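Long-range contacts in 2-dehydro-3-deoxy-D-arabinonate dehydratase (Sulfolobus solfataricus, PDB 2Q18), which catalyses the metal-dependent dehydration of 2-dehydro-3-deoxy-D-arabinonate to 2,5-dioxopentanoate, a step in the pentose oxidation pathway from D-arabinonate to 2-oxoglutarate: residues Leu3-Ser14 against Asp64-Asp72; Pro73-Tyr83 against Ile246-Ala257. All coordinates share one frame; numbering follows the deposited sequence.

The two contacts follow in series along the chain: contact 1 closes at Asp72, and contact 2 opens at Pro73. Their centres lie about 22 Å apart. Contact 1, about 17 Å from the centre of the chain, joins the N-terminal hairpin of strands 2-8 and 11-17 to strand 65-67. Contact 2, about 8 Å from that centre, pairs strand 76-80 with strand 250-253 and carries the substrate-binding residues Ile81 and Thr256. The two meet where Ile71 CD1 packs 3.5 Å from Gly249 O. The single run 64-83 thus leads from the N-terminal strands, away from the annotated sites, into the FAH-family core beside the magnesium ligands Glu143 and Glu145.

Contact 1 of 2, residues Leu3-Ser14 against Asp64-Asp72; sequences LFRVVKRGYYIS and DIRITKPID
Arg5 and Asp72 form an end-on salt bridge where strand 65-67 and the residues after it line the N-terminal beta hairpin, strands 2-8 and 11-17 joined by a type I' turn. Antiparallel pairing places Val7 opposite Arg66 as a hydrogen-bonded pair, with Val7 N 2.8 Å from Arg66 O. The packed part centres on Arg5. Its CG lies opposite the backbone N (chi1 -170°), and a bend at chi3 turns NE onto Lys69 O at 2.8 Å. NH1 meets Asp72 OD2 and NH2 meets OD1 through nearly straight hydrogen bonds, in the guanidinium plane but well above the carboxylate's; the two planes stand 63° apart. Tyr12 CE2 and Ile71 CA cover opposite guanidinium faces, so bonds and packing together probably restrict its rotation. Leu3 CD2 adds an apolar contact, 3.9 Å from Pro70 CB.

Toward the turn the fit is looser. Arg9 is exposed, and its nearest side-chain approach to Asp64 is CD to OD2 at 4.1 Å. Lys8 CE passes the Asp64 carboxylate, but NZ forms a salt bridge with Asp27 of the second subunit. Beside the turn a water links the segments, accepting from Arg9 N and donating to Asp64 O at 2.6 Å.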
loop_
_atom_site.group_PDB
_atom_site.type_symbol
_atom_site.label_atom_id
_atom_site.label_comp_id
_atom_site.label_asym_id
_atom_site.label_seq_id
_atom_site.Cartn_x
_atom_site.Cartn_y
_atom_site.Cartn_z
ATOM N N LEU A 3 -3.044 -26.428 7.737
ATOM C CA LEU A 3 -2.604 -25.293 6.950
ATOM C C LEU A 3 -1.083 -25.245 6.850
ATOM O O LEU A 3 -0.385 -25.356 7.857
ATOM C CB LEU A 3 -3.156 -24.020 7.595
ATOM C CG LEU A 3 -2.889 -22.640 7.014
ATOM C CD1 LEU A 3 -4.105 -21.756 7.261
ATOM C CD2 LEU A 3 -1.654 -22.049 7.678
ATOM N N PHE A 4 -0.582 -25.084 5.630
ATOM C CA PHE A 4 0.844 -24.872 5.411
ATOM C C PHE A 4 1.090 -23.718 4.445
ATOM O O PHE A 4 0.158 -23.218 3.812
ATOM C CB PHE A 4 1.564 -26.168 4.977
ATOM C CG PHE A 4 1.103 -26.742 3.653
ATOM C CD1 PHE A 4 -0.059 -27.509 3.570
ATOM C CD2 PHE A 4 1.868 -26.562 2.501
ATOM C CE1 PHE A 4 -0.474 -28.059 2.354
ATOM C CE2 PHE A 4 1.468 -27.112 1.280
ATOM C CZ PHE A 4 0.293 -27.861 1.207
ATOM N N ARG A 5 2.342 -23.286 4.355
ATOM C CA ARG A 5 2.701 -22.163 3.503
ATOM C C ARG A 5 4.031 -22.436 2.820
ATOM O O ARG A 5 4.947 -23.020 3.417
ATOM C CB ARG A 5 2.758 -20.861 4.321
ATOM C CG ARG A 5 2.883 -19.572 3.492
ATOM C CD ARG A 5 2.781 -18.321 4.372
ATOM N NE ARG A 5 3.847 -18.260 5.372
ATOM C CZ ARG A 5 4.237 -17.153 5.996
ATOM N NH1 ARG A 5 3.651 -15.990 5.736
ATOM N NH2 ARG A 5 5.218 -17.209 6.886
ATOM N N VAL A 6 4.118 -22.028 1.558
ATOM C CA VAL A 6 5.357 -22.114 0.798
ATOM C C VAL A 6 5.808 -20.719 0.396
ATOM O O VAL A 6 4.994 -19.793 0.301
ATOM C CB VAL A 6 5.217 -23.009 -0.479
ATOM C CG1 VAL A 6 4.673 -24.391 -0.120
ATOM C CG2 VAL A 6 4.334 -22.340 -1.544
ATOM N N VAL A 7 7.111 -20.575 0.176
ATOM C CA VAL A 7 7.660 -19.385 -0.452
ATOM C C VAL A 7 8.058 -19.765 -1.884
ATOM O O VAL A 7 8.640 -20.830 -2.120
ATOM C CB VAL A 7 8.827 -18.756 0.379
ATOM C CG1 VAL A 7 10.009 -19.725 0.526
ATOM C CG2 VAL A 7 9.278 -17.422 -0.217
ATOM N N LYS A 8 7.699 -18.907 -2.834
ATOM C CA LYS A 8 7.873 -19.180 -4.254
ATOM C C LYS A 8 8.263 -17.878 -4.934
ATOM O O LYS A 8 7.497 -16.909 -4.921
ATOM C CB LYS A 8 6.561 -19.716 -4.839
ATOM C CG LYS A 8 6.573 -19.999 -6.337
ATOM C CD LYS A 8 5.161 -20.294 -6.816
ATOM C CE LYS A 8 5.141 -20.955 -8.177
ATOM N NZ LYS A 8 3.741 -21.301 -8.557
ATOM N N ARG A 9 9.466 -17.854 -5.506
ATOM C CA ARG A 9 10.004 -16.667 -6.174
ATOM C C ARG A 9 9.826 -15.406 -5.317
ATOM O O ARG A 9 9.484 -14.337 -5.827
ATOM C CB ARG A 9 9.355 -16.485 -7.554
ATOM C CG ARG A 9 9.363 -17.743 -8.432
ATOM C CD ARG A 9 8.521 -17.540 -9.683
ATOM N NE ARG A 9 8.976 -16.376 -10.445
ATOM C CZ ARG A 9 9.751 -16.435 -11.526
ATOM N NH1 ARG A 9 10.116 -15.312 -12.134
ATOM N NH2 ARG A 9 10.150 -17.611 -12.005
ATOM N N GLY A 10 10.039 -15.543 -4.012
ATOM C CA GLY A 10 9.960 -14.402 -3.102
ATOM C C GLY A 10 8.587 -14.055 -2.541
ATOM O O GLY A 10 8.489 -13.205 -1.657
ATOM N N TYR A 11 7.529 -14.691 -3.047
ATOM C CA TYR A 11 6.175 -14.493 -2.504
ATOM C C TYR A 11 5.623 -15.757 -1.838
ATOM O O TYR A 11 6.129 -16.859 -2.064
ATOM C CB TYR A 11 5.200 -13.952 -3.572
ATOM C CG TYR A 11 5.092 -14.785 -4.834
ATOM C CD1 TYR A 11 5.831 -14.458 -5.973
ATOM C CD2 TYR A 11 4.239 -15.890 -4.900
ATOM C CE1 TYR A 11 5.733 -15.219 -7.142
ATOM C CE2 TYR A 11 4.138 -16.659 -6.064
ATOM C CZ TYR A 11 4.884 -16.316 -7.178
ATOM O OH TYR A 11 4.785 -17.071 -8.332
ATOM N N TYR A 12 4.586 -15.586 -1.024
ATOM C CA TYR A 12 3.987 -16.690 -0.278
ATOM C C TYR A 12 2.712 -17.195 -0.923
ATOM O O TYR A 12 1.952 -16.422 -1.510
ATOM C CB TYR A 12 3.652 -16.267 1.152
ATOM C CG TYR A 12 4.836 -15.977 2.045
ATOM C CD1 TYR A 12 5.011 -14.711 2.606
ATOM C CD2 TYR A 12 5.769 -16.971 2.351
ATOM C CE1 TYR A 12 6.096 -14.437 3.445
ATOM C CE2 TYR A 12 6.854 -16.710 3.184
ATOM C CZ TYR A 12 7.014 -15.444 3.725
ATOM O OH TYR A 12 8.087 -15.181 4.551
ATOM N N ILE A 13 2.486 -18.502 -0.806
ATOM C CA ILE A 13 1.188 -19.097 -1.107
ATOM C C ILE A 13 0.808 -20.021 0.046
ATOM O O ILE A 13 1.618 -20.850 0.485
ATOM C CB ILE A 13 1.171 -19.886 -2.442
ATOM C CG1 ILE A 13 1.675 -19.021 -3.604
ATOM C CG2 ILE A 13 -0.251 -20.396 -2.742
ATOM C CD1 ILE A 13 1.934 -19.797 -4.899
ATOM N N SER A 14 -0.416 -19.863 0.542
ATOM C CA SER A 14 -0.928 -20.721 1.598
ATOM C C SER A 14 -1.836 -21.807 1.047
ATOM O O SER A 14 -2.597 -21.581 0.102
ATOM C CB SER A 14 -1.667 -19.900 2.655
ATOM O OG SER A 14 -0.743 -19.207 3.472
ATOM N N ASP A 64 10.092 -24.876 -7.712
ATOM C CA ASP A 64 10.322 -23.505 -7.248
ATOM C C ASP A 64 9.540 -23.118 -5.982
ATOM O O ASP A 64 9.490 -21.938 -5.618
ATOM C CB ASP A 64 10.092 -22.490 -8.378
ATOM C CG ASP A 64 8.697 -22.569 -8.969
ATOM O OD1 ASP A 64 7.954 -23.525 -8.650
ATOM O OD2 ASP A 64 8.345 -21.670 -9.765
ATOM N N ILE A 65 8.949 -24.107 -5.309
ATOM C CA ILE A 65 8.273 -23.864 -4.030
ATOM C C ILE A 65 9.003 -24.523 -2.855
ATOM O O ILE A 65 9.505 -25.643 -2.969
ATOM C CB ILE A 65 6.766 -24.273 -4.041
ATOM C CG1 ILE A 65 6.588 -25.797 -4.107
ATOM C CG2 ILE A 65 6.017 -23.562 -5.181
ATOM C CD1 ILE A 65 5.153 -26.278 -3.900
ATOM N N ARG A 66 9.050 -23.817 -1.730
ATOM C CA ARG A 66 9.684 -24.326 -0.522
ATOM C C ARG A 66 8.791 -24.078 0.692
ATOM O O ARG A 66 8.342 -22.949 0.922
ATOM C CB ARG A 66 11.054 -23.667 -0.324
ATOM C CG ARG A 66 11.826 -24.194 0.880
ATOM C CD ARG A 66 13.182 -23.513 1.044
ATOM N NE ARG A 66 13.090 -22.071 1.289
ATOM C CZ ARG A 66 12.784 -21.514 2.461
ATOM N NH1 ARG A 66 12.510 -22.265 3.521
ATOM N NH2 ARG A 66 12.738 -20.195 2.570
ATOM N N ILE A 67 8.539 -25.133 1.466
ATOM C CA ILE A 67 7.735 -25.016 2.680
ATOM C C ILE A 67 8.444 -24.109 3.696
ATOM O O ILE A 67 9.677 -24.043 3.736
ATOM C CB ILE A 67 7.372 -26.415 3.273
ATOM C CG1 ILE A 67 6.240 -26.302 4.304
ATOM C CG2 ILE A 67 8.630 -27.134 3.827
ATOM C CD1 ILE A 67 5.603 -27.635 4.696
ATOM N N THR A 68 7.663 -23.379 4.483
ATOM C CA THR A 68 8.226 -22.454 5.467
ATOM C C THR A 68 7.313 -22.382 6.696
ATOM O O THR A 68 6.480 -23.273 6.898
ATOM C CB THR A 68 8.526 -21.056 4.830
ATOM O OG1 THR A 68 9.210 -20.222 5.776
ATOM C CG2 THR A 68 7.243 -20.359 4.335
ATOM N N LYS A 69 7.482 -21.354 7.525
ATOM C CA LYS A 69 6.532 -21.078 8.613
ATOM C C LYS A 69 5.130 -20.983 8.016
ATOM O O LYS A 69 4.946 -20.294 7.015
ATOM C CB LYS A 69 6.871 -19.753 9.306
ATOM C CG LYS A 69 8.164 -19.753 10.101
ATOM C CD LYS A 69 8.505 -18.348 10.606
ATOM C CE LYS A 69 9.108 -17.492 9.494
ATOM N NZ LYS A 69 9.759 -16.277 10.016
ATOM N N PRO A 70 4.150 -21.705 8.592
ATOM C CA PRO A 70 2.778 -21.636 8.072
ATOM C C PRO A 70 2.107 -20.258 8.219
ATOM O O PRO A 70 1.207 -19.931 7.439
ATOM C CB PRO A 70 2.027 -22.701 8.883
ATOM C CG PRO A 70 2.846 -22.925 10.092
ATOM C CD PRO A 70 4.272 -22.658 9.712
ATOM N N ILE A 71 2.534 -19.476 9.210
ATOM C CA ILE A 71 2.089 -18.085 9.378
ATOM C C ILE A 71 3.260 -17.240 9.855
ATOM O O ILE A 71 4.294 -17.778 10.265
ATOM C CB ILE A 71 0.919 -17.920 10.419
ATOM C CG1 ILE A 71 1.368 -18.334 11.832
ATOM C CG2 ILE A 71 -0.360 -18.650 9.964
ATOM C CD1 ILE A 71 0.366 -17.994 12.943
ATOM N N ASP A 72 3.092 -15.923 9.791
ATOM C CA ASP A 72 3.970 -14.992 10.485
ATOM C C ASP A 72 3.283 -14.601 11.796
ATOM O O ASP A 72 2.393 -13.746 11.794
ATOM C CB ASP A 72 4.242 -13.746 9.626
ATOM C CG ASP A 72 4.947 -14.076 8.311
ATOM O OD1 ASP A 72 5.970 -14.793 8.343
ATOM O OD2 ASP A 72 4.477 -13.615 7.242
HETATM O O HOH W 1 4.104 -24.384 6.393
HETATM O O HOH W 2 11.233 -20.054 -5.800
HETATM O O HOH W 3 8.291 -17.647 6.400
#

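Contact 2 of 2, residues Pro73-Tyr83 against Ile246-Ala257; sequences PPEVWGSGISY and IPDGTILTTGTA
Pro74 and Pro247 pass in opposing senses, CB to CG at a tight 3.4 Å, beside a parallel strand pair in the FAH-family core. Trp77 N to Ile251 O, 2.8 Å and almost linear, is one of four backbone bonds holding strands 76-80 and 250-253 in register, their axes 17° apart. Glu75 crosses Pro247 at about a right angle, its CD 3.6 Å from the proline CD. From this position OE1 receives Trp77 NE1 on its anti side, in the indole plane, while OE2 forms a salt bridge with Arg123 of the third subunit. With an alanine at Glu75, that arginine is likely to lose its carboxylate mate and the indole N-H its acceptor.

At the far end, Ala257 CB lies over one face of the Tyr83 ring, 3.7 Å from its centroid, a CH-pi contact. Ser82 OG donates to a lone pair of Thr254 O at 2.6 Å, turned toward it by a chi1 of 61°. One water accepts from both Ile81 N and Thr256 N, linking the backbones of two substrate-binding residues. Thr253 OG1 and Gly255 N both hydrogen-bond Glu145 OE2, so the polar groups of this pairing probably help orient a magnesium-binding carboxylate.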
loop_
_atom_site.group_PDB
_atom_site.type_symbol
_atom_site.label_atom_id
_atom_site.label_comp_id
_atom_site.label_asym_id
_atom_site.label_seq_id
_atom_site.Cartn_x
_atom_site.Cartn_y
_atom_site.Cartn_z
ATOM N N PRO A 73 3.683 -15.227 12.924
ATOM C CA PRO A 73 3.020 -14.909 14.189
ATOM C C PRO A 73 3.504 -13.551 14.704
ATOM O O PRO A 73 4.705 -13.376 14.927
ATOM C CB PRO A 73 3.468 -16.040 15.116
ATOM C CG PRO A 73 4.809 -16.455 14.581
ATOM C CD PRO A 73 4.779 -16.202 13.096
ATOM N N PRO A 74 2.585 -12.583 14.878
ATOM C CA PRO A 74 3.050 -11.252 15.263
ATOM C C PRO A 74 3.815 -11.269 16.584
ATOM O O PRO A 74 4.756 -10.498 16.758
ATOM C CB PRO A 74 1.755 -10.437 15.370
ATOM C CG PRO A 74 0.766 -11.187 14.521
ATOM C CD PRO A 74 1.118 -12.633 14.730
ATOM N N GLU A 75 3.424 -12.164 17.489
ATOM C CA GLU A 75 4.127 -12.355 18.754
ATOM C C GLU A 75 4.201 -13.832 19.074
ATOM O O GLU A 75 3.284 -14.590 18.751
ATOM C CB GLU A 75 3.422 -11.610 19.903
ATOM C CG GLU A 75 3.387 -10.098 19.719
ATOM C CD GLU A 75 2.716 -9.351 20.869
ATOM O OE1 GLU A 75 2.390 -9.968 21.910
ATOM O OE2 GLU A 75 2.525 -8.129 20.720
ATOM N N VAL A 76 5.302 -14.237 19.702
ATOM C CA VAL A 76 5.422 -15.595 20.228
ATOM C C VAL A 76 5.751 -15.521 21.711
ATOM O O VAL A 76 6.700 -14.851 22.119
ATOM C CB VAL A 76 6.491 -16.446 19.487
ATOM C CG1 VAL A 76 6.505 -17.869 20.035
ATOM C CG2 VAL A 76 6.227 -16.469 17.985
ATOM N N TRP A 77 4.944 -16.212 22.506
ATOM C CA TRP A 77 5.124 -16.269 23.945
ATOM C C TRP A 77 5.281 -17.725 24.375
ATOM O O TRP A 77 4.832 -18.645 23.686
ATOM C CB TRP A 77 3.916 -15.654 24.659
ATOM C CG TRP A 77 3.777 -14.162 24.487
ATOM C CD1 TRP A 77 3.313 -13.498 23.386
ATOM C CD2 TRP A 77 4.084 -13.156 25.462
ATOM N NE1 TRP A 77 3.314 -12.139 23.613
ATOM C CE2 TRP A 77 3.782 -11.902 24.880
ATOM C CE3 TRP A 77 4.575 -13.193 26.777
ATOM C CZ2 TRP A 77 3.964 -10.693 25.563
ATOM C CZ3 TRP A 77 4.758 -11.993 27.455
ATOM C CH2 TRP A 77 4.449 -10.759 26.846
ATOM N N GLY A 78 5.909 -17.927 25.526
ATOM C CA GLY A 78 6.090 -19.265 26.049
ATOM C C GLY A 78 5.667 -19.395 27.492
ATOM O O GLY A 78 5.633 -18.415 28.239
ATOM N N SER A 79 5.315 -20.618 27.866
ATOM C CA SER A 79 5.133 -20.982 29.255
ATOM C C SER A 79 6.129 -22.097 29.562
ATOM O O SER A 79 6.591 -22.801 28.658
ATOM C CB SER A 79 3.700 -21.439 29.511
ATOM O OG SER A 79 3.352 -21.277 30.879
ATOM N N GLY A 80 6.490 -22.230 30.827
ATOM C CA GLY A 80 7.393 -23.288 31.255
ATOM C C GLY A 80 6.937 -23.860 32.576
ATOM O O GLY A 80 6.037 -23.306 33.223
ATOM N N ILE A 81 7.568 -24.965 32.973
ATOM C CA ILE A 81 7.253 -25.669 34.225
ATOM C C ILE A 81 5.760 -26.008 34.274
ATOM O O ILE A 81 5.080 -25.771 35.276
ATOM C CB ILE A 81 7.704 -24.861 35.479
ATOM C CG1 ILE A 81 9.018 -24.120 35.202
ATOM C CG2 ILE A 81 7.860 -25.788 36.692
ATOM C CD1 ILE A 81 9.217 -22.866 36.035
ATOM N N SER A 82 5.261 -26.559 33.171
ATOM C CA SER A 82 3.840 -26.854 33.020
ATOM C C SER A 82 3.534 -28.346 33.140
ATOM O O SER A 82 2.367 -28.747 33.174
ATOM C CB SER A 82 3.338 -26.325 31.677
ATOM O OG SER A 82 4.035 -26.940 30.609
ATOM N N TYR A 83 4.586 -29.158 33.200
ATOM C CA TYR A 83 4.447 -30.609 33.269
ATOM C C TYR A 83 4.750 -31.141 34.665
ATOM O O TYR A 83 5.505 -30.523 35.421
ATOM C CB TYR A 83 5.370 -31.278 32.246
ATOM C CG TYR A 83 4.867 -31.233 30.817
ATOM C CD1 TYR A 83 5.020 -30.085 30.033
ATOM C CD2 TYR A 83 4.256 -32.348 30.243
ATOM C CE1 TYR A 83 4.565 -30.046 28.715
ATOM C CE2 TYR A 83 3.805 -32.324 28.922
ATOM C CZ TYR A 83 3.961 -31.167 28.166
ATOM O OH TYR A 83 3.512 -31.142 26.866
ATOM N N ILE A 246 -2.911 -9.137 22.886
ATOM C CA ILE A 246 -2.139 -9.892 21.906
ATOM C C ILE A 246 -2.826 -9.809 20.543
ATOM O O ILE A 246 -4.053 -9.794 20.472
ATOM C CB ILE A 246 -1.923 -11.371 22.341
ATOM C CG1 ILE A 246 -3.262 -12.059 22.635
ATOM C CG2 ILE A 246 -0.979 -11.438 23.553
ATOM C CD1 ILE A 246 -3.225 -13.578 22.547
ATOM N N PRO A 247 -2.039 -9.715 19.459
ATOM C CA PRO A 247 -2.632 -9.692 18.120
ATOM C C PRO A 247 -3.128 -11.057 17.652
ATOM O O PRO A 247 -2.708 -12.088 18.190
ATOM C CB PRO A 247 -1.482 -9.203 17.234
ATOM C CG PRO A 247 -0.247 -9.557 17.979
ATOM C CD PRO A 247 -0.570 -9.565 19.430
ATOM N N ASP A 248 -4.021 -11.056 16.661
ATOM C CA ASP A 248 -4.474 -12.293 16.026
ATOM C C ASP A 248 -3.273 -13.026 15.422
ATOM O O ASP A 248 -2.416 -12.404 14.795
ATOM C CB ASP A 248 -5.495 -12.001 14.925
ATOM C CG ASP A 248 -6.766 -11.352 15.454
ATOM O OD1 ASP A 248 -7.221 -11.702 16.568
ATOM O OD2 ASP A 248 -7.311 -10.493 14.735
ATOM N N GLY A 249 -3.213 -14.340 15.628
ATOM C CA GLY A 249 -2.105 -15.152 15.109
ATOM C C GLY A 249 -0.943 -15.297 16.075
ATOM O O GLY A 249 0.078 -15.914 15.740
ATOM N N THR A 250 -1.089 -14.723 17.270
ATOM C CA THR A 250 -0.114 -14.911 18.343
ATOM C C THR A 250 0.039 -16.404 18.631
ATOM O O THR A 250 -0.951 -17.145 18.655
ATOM C CB THR A 250 -0.543 -14.186 19.641
ATOM O OG1 THR A 250 -0.514 -12.773 19.427
ATOM C CG2 THR A 250 0.388 -14.517 20.811
ATOM N N ILE A 251 1.277 -16.837 18.843
ATOM C CA ILE A 251 1.526 -18.218 19.240
ATOM C C ILE A 251 1.964 -18.295 20.695
ATOM O O ILE A 251 2.846 -17.555 21.133
ATOM C CB ILE A 251 2.547 -18.928 18.308
ATOM C CG1 ILE A 251 1.960 -19.078 16.901
ATOM C CG2 ILE A 251 2.927 -20.305 18.872
ATOM C CD1 ILE A 251 2.941 -19.629 15.863
ATOM N N LEU A 252 1.319 -19.188 21.439
ATOM C CA LEU A 252 1.744 -19.519 22.791
ATOM C C LEU A 252 2.217 -20.964 22.829
ATOM O O LEU A 252 1.462 -21.883 22.505
ATOM C CB LEU A 252 0.605 -19.309 23.800
ATOM C CG LEU A 252 0.828 -19.821 25.230
ATOM C CD1 LEU A 252 1.920 -19.039 25.967
ATOM C CD2 LEU A 252 -0.473 -19.787 26.015
ATOM N N THR A 253 3.469 -21.154 23.223
ATOM C CA THR A 253 4.026 -22.492 23.359
ATOM C C THR A 253 3.946 -22.942 24.826
ATOM O O THR A 253 4.242 -22.173 25.742
ATOM C CB THR A 253 5.445 -22.603 22.726
ATOM O OG1 THR A 253 5.879 -23.968 22.747
ATOM C CG2 THR A 253 6.467 -21.710 23.429
ATOM N N THR A 254 3.516 -24.182 25.037
ATOM C CA THR A 254 2.953 -24.587 26.330
ATOM C C THR A 254 3.884 -25.316 27.316
ATOM O O THR A 254 3.410 -25.973 28.251
ATOM C CB THR A 254 1.658 -25.399 26.129
ATOM O OG1 THR A 254 1.957 -26.611 25.430
ATOM C CG2 THR A 254 0.636 -24.589 25.321
ATOM N N GLY A 255 5.195 -25.178 27.127
ATOM C CA GLY A 255 6.182 -25.829 28.001
ATOM C C GLY A 255 6.632 -27.191 27.494
ATOM O O GLY A 255 6.044 -27.739 26.559
ATOM N N THR A 256 7.683 -27.738 28.105
ATOM C CA THR A 256 8.203 -29.051 27.701
ATOM C C THR A 256 8.423 -30.008 28.875
ATOM O O THR A 256 8.646 -29.578 30.009
ATOM C CB THR A 256 9.518 -28.933 26.879
ATOM O OG1 THR A 256 9.776 -30.176 26.217
ATOM C CG2 THR A 256 10.712 -28.580 27.769
ATOM N N ALA A 257 8.348 -31.304 28.584
ATOM C CA ALA A 257 8.717 -32.343 29.546
ATOM C C ALA A 257 9.875 -33.213 29.046
ATOM O O ALA A 257 10.297 -34.140 29.741
ATOM C CB ALA A 257 7.518 -33.207 29.882
HETATM O O HOH W 4 8.949 -26.124 30.328
HETATM O O HOH W 5 3.885 -28.683 25.568
HETATM O O HOH W 6 7.420 -28.381 32.116
#